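Local coordinates for nucleoside diphosphate kinase family protein (Babesia bovis, PDB 3JS9) that probably transfers the terminal phosphate of nucleoside triphosphates to nucleoside diphosphates through a phosphohistidine intermediate, with magnesium as cofactor, at residues H123-S126 with D130-R133; D51-H56 with D71-G76. One frame throughout, in Å; residues are numbered along the deposited sequence.

Along the chain the two contacts follow in series, interaction 2 closing before interaction 1 opens, and their centres lie about 15 Å apart. Interaction 2 joins helices 50-56 and 66-75, which link strands 39-46 and 78-85. Interaction 1 joins strand 122-124, at the other edge of the four-stranded antiparallel sheet, to helix 128-138. They meet where the His56 and His123 rings pack edge-to-face, with His56 CE1 3.7 Å from His123 CE1; the Arg133 side chain also approaches the backbone of Gln55. The helical pair of interaction 2 thus stands beside the predicted phosphohistidine, consistent with a place beside the nucleotide cleft of this family.

Interaction 1: residues H123-S126 with D130-R133; sequences HASS and DAAR. With SO4 (sulfate ion), chain G.
With OG anti to its carbonyl carbon (chi1 -73°), Ser125 turns its hydroxyl onto Ala131, and a similar torsion in Asp130 (chi1 -67°) swings the carboxylate toward Ser126. Ser125 OG comes within 3.4 Å of Ala131 CA, and its CB packs 3.8 Å from Ala131 CB. The small side chain of Ala131 is compatible with the close approach of the two backbones, Ser125 CA lying 5.2 Å from Ala131 CA, and it also touches Ile89 of helix 88-96. The polar partners of the serine are not on Ala131: Ser125 OG is hydrogen-bonded to Glu134 OE1 and to the backbone N of Tyr13, and a small hydroxyl-bearing residue suits a place where it must do both.

Strand 122-124 is an edge strand of the antiparallel sheet of the NDP kinase fold; it delivers His123, the predicted phosphohistidine, and the chain then turns straight into helix 128-138, whose Glu134 carboxylate is hydrogen-bonded to both His123 NE2 and Ser125 OG. Glu134 holds the NE2 end of the imidazole and so limits its rotation, which leaves ND1, the nitrogen phosphorylated in this family, directed at the sulfate. That ion lies at the ring edge, near its plane. His123 ND1 donates to sulfate O1 at 3.0 Å with an N-H...O angle of 149°, and more weakly to O3; Lys17 NZ and Tyr57 OH also grip the ion, which is consistent with an anion occupying the place of a transferred phosphate.

Nearer the surface, Asp130 OD2 lies 3.2 Å from Ser126 CB, alongside the turn. The other carboxylate oxygen, Asp130 OD1, forms a salt bridge with Arg133 NH2 at 3.0 Å. The nitrogen comes from above the carboxylate plane, and the bond is bent. Asp130 N, meanwhile, is hydrogen-bonded to Ser127 OG.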
loop_
_atom_site.group_PDB
_atom_site.type_symbol
_atom_site.label_atom_id
_atom_site.label_comp_id
_atom_site.label_asym_id
_atom_site.label_seq_id
_atom_site.Cartn_x
_atom_site.Cartn_y
_atom_site.Cartn_z
ATOM N N HIS A 123 -9.079 -12.073 -16.392
ATOM C CA HIS A 123 -8.764 -13.261 -17.182
ATOM C C HIS A 123 -7.261 -13.319 -17.387
ATOM O O HIS A 123 -6.639 -12.286 -17.671
ATOM C CB HIS A 123 -9.478 -13.235 -18.568
ATOM C CG HIS A 123 -8.811 -14.106 -19.590
ATOM N ND1 HIS A 123 -9.168 -15.422 -19.792
ATOM C CD2 HIS A 123 -7.733 -13.885 -20.384
ATOM C CE1 HIS A 123 -8.358 -15.967 -20.687
ATOM N NE2 HIS A 123 -7.486 -15.054 -21.068
ATOM N N ALA A 124 -6.686 -14.507 -17.286
ATOM C CA ALA A 124 -5.304 -14.720 -17.751
ATOM C C ALA A 124 -5.270 -15.863 -18.719
ATOM O O ALA A 124 -6.023 -16.789 -18.575
ATOM C CB ALA A 124 -4.337 -14.994 -16.569
ATOM N N SER A 125 -4.380 -15.824 -19.699
ATOM C CA SER A 125 -4.292 -16.911 -20.693
ATOM C C SER A 125 -3.976 -18.206 -19.973
ATOM O O SER A 125 -3.181 -18.220 -19.024
ATOM C CB SER A 125 -3.193 -16.648 -21.745
ATOM O OG SER A 125 -3.584 -15.638 -22.630
ATOM N N SER A 126 -4.555 -19.287 -20.468
ATOM C CA SER A 126 -4.403 -20.584 -19.847
ATOM C C SER A 126 -3.192 -21.428 -20.320
ATOM O O SER A 126 -2.658 -22.246 -19.565
ATOM C CB SER A 126 -5.671 -21.371 -20.106
ATOM O OG SER A 126 -5.931 -22.131 -18.971
ATOM N N ASP A 130 -3.698 -20.930 -26.095
ATOM C CA ASP A 130 -4.678 -19.878 -25.795
ATOM C C ASP A 130 -4.073 -18.488 -25.874
ATOM O O ASP A 130 -4.727 -17.558 -26.344
ATOM C CB ASP A 130 -5.311 -20.074 -24.418
ATOM C CG ASP A 130 -6.173 -21.322 -24.341
ATOM O OD1 ASP A 130 -6.780 -21.682 -25.366
ATOM O OD2 ASP A 130 -6.260 -21.922 -23.249
ATOM N N ALA A 131 -2.831 -18.349 -25.408
ATOM C CA ALA A 131 -2.145 -17.057 -25.406
ATOM C C ALA A 131 -1.937 -16.558 -26.827
ATOM O O ALA A 131 -2.128 -15.361 -27.106
ATOM C CB ALA A 131 -0.809 -17.162 -24.690
ATOM N N ALA A 132 -1.547 -17.475 -27.722
ATOM C CA ALA A 132 -1.235 -17.112 -29.102
ATOM C C ALA A 132 -2.493 -16.568 -29.795
ATOM O O ALA A 132 -2.430 -15.585 -30.537
ATOM C CB ALA A 132 -0.643 -18.292 -29.859
ATOM N N ARG A 133 -3.630 -17.195 -29.521
ATOM C CA ARG A 133 -4.887 -16.780 -30.113
ATOM C C ARG A 133 -5.299 -15.451 -29.518
ATOM O O ARG A 133 -5.614 -14.497 -30.236
ATOM C CB ARG A 133 -5.994 -17.850 -29.898
ATOM C CG ARG A 133 -7.375 -17.429 -30.451
ATOM C CD ARG A 133 -8.484 -18.502 -30.371
ATOM N NE ARG A 133 -8.803 -18.832 -28.987
ATOM C CZ ARG A 133 -8.341 -19.923 -28.372
ATOM N NH1 ARG A 133 -7.577 -20.802 -29.043
ATOM N NH2 ARG A 133 -8.646 -20.142 -27.092
HETATM S S SO4 G . -12.031 -16.588 -18.029
HETATM O O1 SO4 G . -10.635 -16.879 -17.667
HETATM O O2 SO4 G . -12.616 -17.797 -18.561
HETATM O O3 SO4 G . -12.257 -15.529 -19.027
HETATM O O4 SO4 G . -12.659 -16.214 -16.788
#

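Interaction 2: residues D51-H56 with D71-G76; sequences DVVAQH and DFISHG. With SO4 (sulfate ion), chain D.
The imidazoles of His56 and His75 are flat groups that flank the aliphatic contact of Val53 with Ile73 and Ser74. On the helix 50-56 side, the His56 ring meets the indole of Trp138 with planes at about 75° and reaches Glu134 and Leu137 of helix 128-138. On the helix 66-75 side, the imidazole of His75 has a sulfate at its edge, near the ring plane, while the ring of Phe72 packs on Pro18 and Asp19 of its own chain and on Trp154 of a second subunit.

The two helices form the helical hairpin that, in NDP kinases, connects two strands of the ferredoxin-like core and flanks the nucleotide cleft. Its predicted ATP-binding Phe65 precedes helix 66-75, and the Ile73 side chain lies about 5 Å from that of Lys17, another predicted ATP-binding residue.

Val53 carries the contact. Its CG2, anti to the carbonyl carbon, points at the neighbouring helix, approaching Ile73 CG2 to 3.9 Å and Ser74 CB to 3.8 Å. CG1 passes nearer the root of the isoleucine, 4.1 Å from Ile73 CB, and the two branched side chains are inclined to each other. Beta-branching suits both places, since it sets a methyl, Val53 CG2 or Ile73 CG2, near the backbone where the two helices approach. Serine brings little bulk here: its CB touches the valine, while OG, with chi1 76°, turns back to bond with Cys70 O, satisfying the hydroxyl within its own helix.

Gly76 follows with a positive phi of 61°, a backbone shape that glycine adopts readily as the chain heads for strand 78-85. Just before it, His75 ND1 donates to two oxygens of the sulfate, O4 at 3.1 Å and O1 at 3.2 Å, and His47 NE2 binds the same ion.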
loop_
_atom_site.group_PDB
_atom_site.type_symbol
_atom_site.label_atom_id
_atom_site.label_comp_id
_atom_site.label_asym_id
_atom_site.label_seq_id
_atom_site.Cartn_x
_atom_site.Cartn_y
_atom_site.Cartn_z
ATOM N N ASP A 51 -18.458 -10.310 -31.752
ATOM C CA ASP A 51 -17.693 -11.272 -32.553
ATOM C C ASP A 51 -16.370 -11.665 -31.899
ATOM O O ASP A 51 -15.962 -12.840 -31.972
ATOM C CB ASP A 51 -17.406 -10.752 -33.968
ATOM C CG ASP A 51 -18.657 -10.308 -34.703
ATOM O OD1 ASP A 51 -18.923 -9.067 -34.681
ATOM O OD2 ASP A 51 -19.360 -11.183 -35.283
ATOM N N VAL A 52 -15.695 -10.683 -31.290
ATOM C CA VAL A 52 -14.443 -10.923 -30.577
ATOM C C VAL A 52 -14.719 -11.768 -29.336
ATOM O O VAL A 52 -14.031 -12.766 -29.075
ATOM C CB VAL A 52 -13.700 -9.580 -30.237
ATOM C CG1 VAL A 52 -12.524 -9.793 -29.300
ATOM C CG2 VAL A 52 -13.201 -8.897 -31.531
ATOM N N VAL A 53 -15.759 -11.409 -28.603
ATOM C CA VAL A 53 -16.114 -12.200 -27.441
ATOM C C VAL A 53 -16.464 -13.642 -27.811
ATOM O O VAL A 53 -16.031 -14.584 -27.129
ATOM C CB VAL A 53 -17.248 -11.553 -26.580
ATOM C CG1 VAL A 53 -17.562 -12.436 -25.387
ATOM C CG2 VAL A 53 -16.844 -10.155 -26.134
ATOM N N ALA A 54 -17.223 -13.821 -28.883
ATOM C CA ALA A 54 -17.580 -15.172 -29.310
ATOM C C ALA A 54 -16.351 -15.993 -29.706
ATOM O O ALA A 54 -16.291 -17.180 -29.400
ATOM C CB ALA A 54 -18.615 -15.149 -30.407
ATOM N N GLN A 55 -15.357 -15.362 -30.339
ATOM C CA GLN A 55 -14.110 -16.070 -30.653
ATOM C C GLN A 55 -13.320 -16.341 -29.405
ATOM O O GLN A 55 -12.619 -17.353 -29.334
ATOM C CB GLN A 55 -13.195 -15.288 -31.610
ATOM C CG GLN A 55 -13.428 -15.511 -33.048
ATOM C CD GLN A 55 -13.777 -16.957 -33.371
ATOM O OE1 GLN A 55 -14.956 -17.281 -33.582
ATOM N NE2 GLN A 55 -12.754 -17.838 -33.410
ATOM N N HIS A 56 -13.382 -15.416 -28.441
ATOM C CA HIS A 56 -12.578 -15.562 -27.240
ATOM C C HIS A 56 -13.024 -16.816 -26.504
ATOM O O HIS A 56 -12.204 -17.594 -26.024
ATOM C CB HIS A 56 -12.664 -14.328 -26.349
ATOM C CG HIS A 56 -11.974 -14.485 -25.025
ATOM N ND1 HIS A 56 -10.599 -14.516 -24.896
ATOM C CD2 HIS A 56 -12.471 -14.611 -23.771
ATOM C CE1 HIS A 56 -10.283 -14.660 -23.622
ATOM N NE2 HIS A 56 -11.398 -14.718 -22.919
ATOM N N ASP A 71 -22.610 -12.244 -23.405
ATOM C CA ASP A 71 -23.355 -10.995 -23.179
ATOM C C ASP A 71 -22.699 -10.176 -22.064
ATOM O O ASP A 71 -22.668 -8.943 -22.099
ATOM C CB ASP A 71 -24.821 -11.263 -22.792
ATOM C CG ASP A 71 -25.690 -11.750 -23.963
ATOM O OD1 ASP A 71 -25.268 -11.661 -25.149
ATOM O OD2 ASP A 71 -26.829 -12.214 -23.688
ATOM N N PHE A 72 -22.177 -10.878 -21.076
ATOM C CA PHE A 72 -21.635 -10.238 -19.906
ATOM C C PHE A 72 -20.355 -9.474 -20.272
ATOM O O PHE A 72 -20.132 -8.321 -19.848
ATOM C CB PHE A 72 -21.364 -11.304 -18.841
ATOM C CG PHE A 72 -20.632 -10.791 -17.653
ATOM C CD1 PHE A 72 -21.266 -9.951 -16.739
ATOM C CD2 PHE A 72 -19.295 -11.135 -17.451
ATOM C CE1 PHE A 72 -20.565 -9.471 -15.643
ATOM C CE2 PHE A 72 -18.601 -10.667 -16.356
ATOM C CZ PHE A 72 -19.224 -9.837 -15.452
ATOM N N ILE A 73 -19.521 -10.118 -21.079
ATOM C CA ILE A 73 -18.277 -9.490 -21.494
ATOM C C ILE A 73 -18.407 -8.454 -22.607
ATOM O O ILE A 73 -17.783 -7.400 -22.542
ATOM C CB ILE A 73 -17.201 -10.515 -21.732
ATOM C CG1 ILE A 73 -16.819 -11.034 -20.345
ATOM C CG2 ILE A 73 -15.991 -9.852 -22.380
ATOM C CD1 ILE A 73 -16.256 -12.362 -20.352
ATOM N N SER A 74 -19.249 -8.727 -23.599
ATOM C CA SER A 74 -19.450 -7.777 -24.682
ATOM C C SER A 74 -20.158 -6.509 -24.179
ATOM O O SER A 74 -19.909 -5.403 -24.694
ATOM C CB SER A 74 -20.180 -8.432 -25.872
ATOM O OG SER A 74 -21.566 -8.594 -25.611
ATOM N N HIS A 75 -20.999 -6.639 -23.152
ATOM C CA HIS A 75 -21.576 -5.429 -22.567
ATOM C C HIS A 75 -20.469 -4.525 -22.026
ATOM O O HIS A 75 -20.634 -3.297 -22.007
ATOM C CB HIS A 75 -22.626 -5.725 -21.500
ATOM C CG HIS A 75 -23.242 -4.494 -20.908
ATOM N ND1 HIS A 75 -23.978 -3.597 -21.656
ATOM C CD2 HIS A 75 -23.235 -4.007 -19.641
ATOM C CE1 HIS A 75 -24.400 -2.613 -20.878
ATOM N NE2 HIS A 75 -23.962 -2.837 -19.649
ATOM N N GLY A 76 -19.370 -5.153 -21.583
ATOM C CA GLY A 76 -18.162 -4.482 -21.141
ATOM C C GLY A 76 -18.374 -3.566 -19.965
ATOM O O GLY A 76 -19.368 -3.708 -19.205
HETATM S S SO4 D . -24.133 -3.599 -25.394
HETATM O O1 SO4 D . -24.355 -4.791 -24.572
HETATM O O2 SO4 D . -22.909 -3.831 -26.159
HETATM O O3 SO4 D . -25.272 -3.385 -26.281
HETATM O O4 SO4 D . -24.042 -2.401 -24.555
#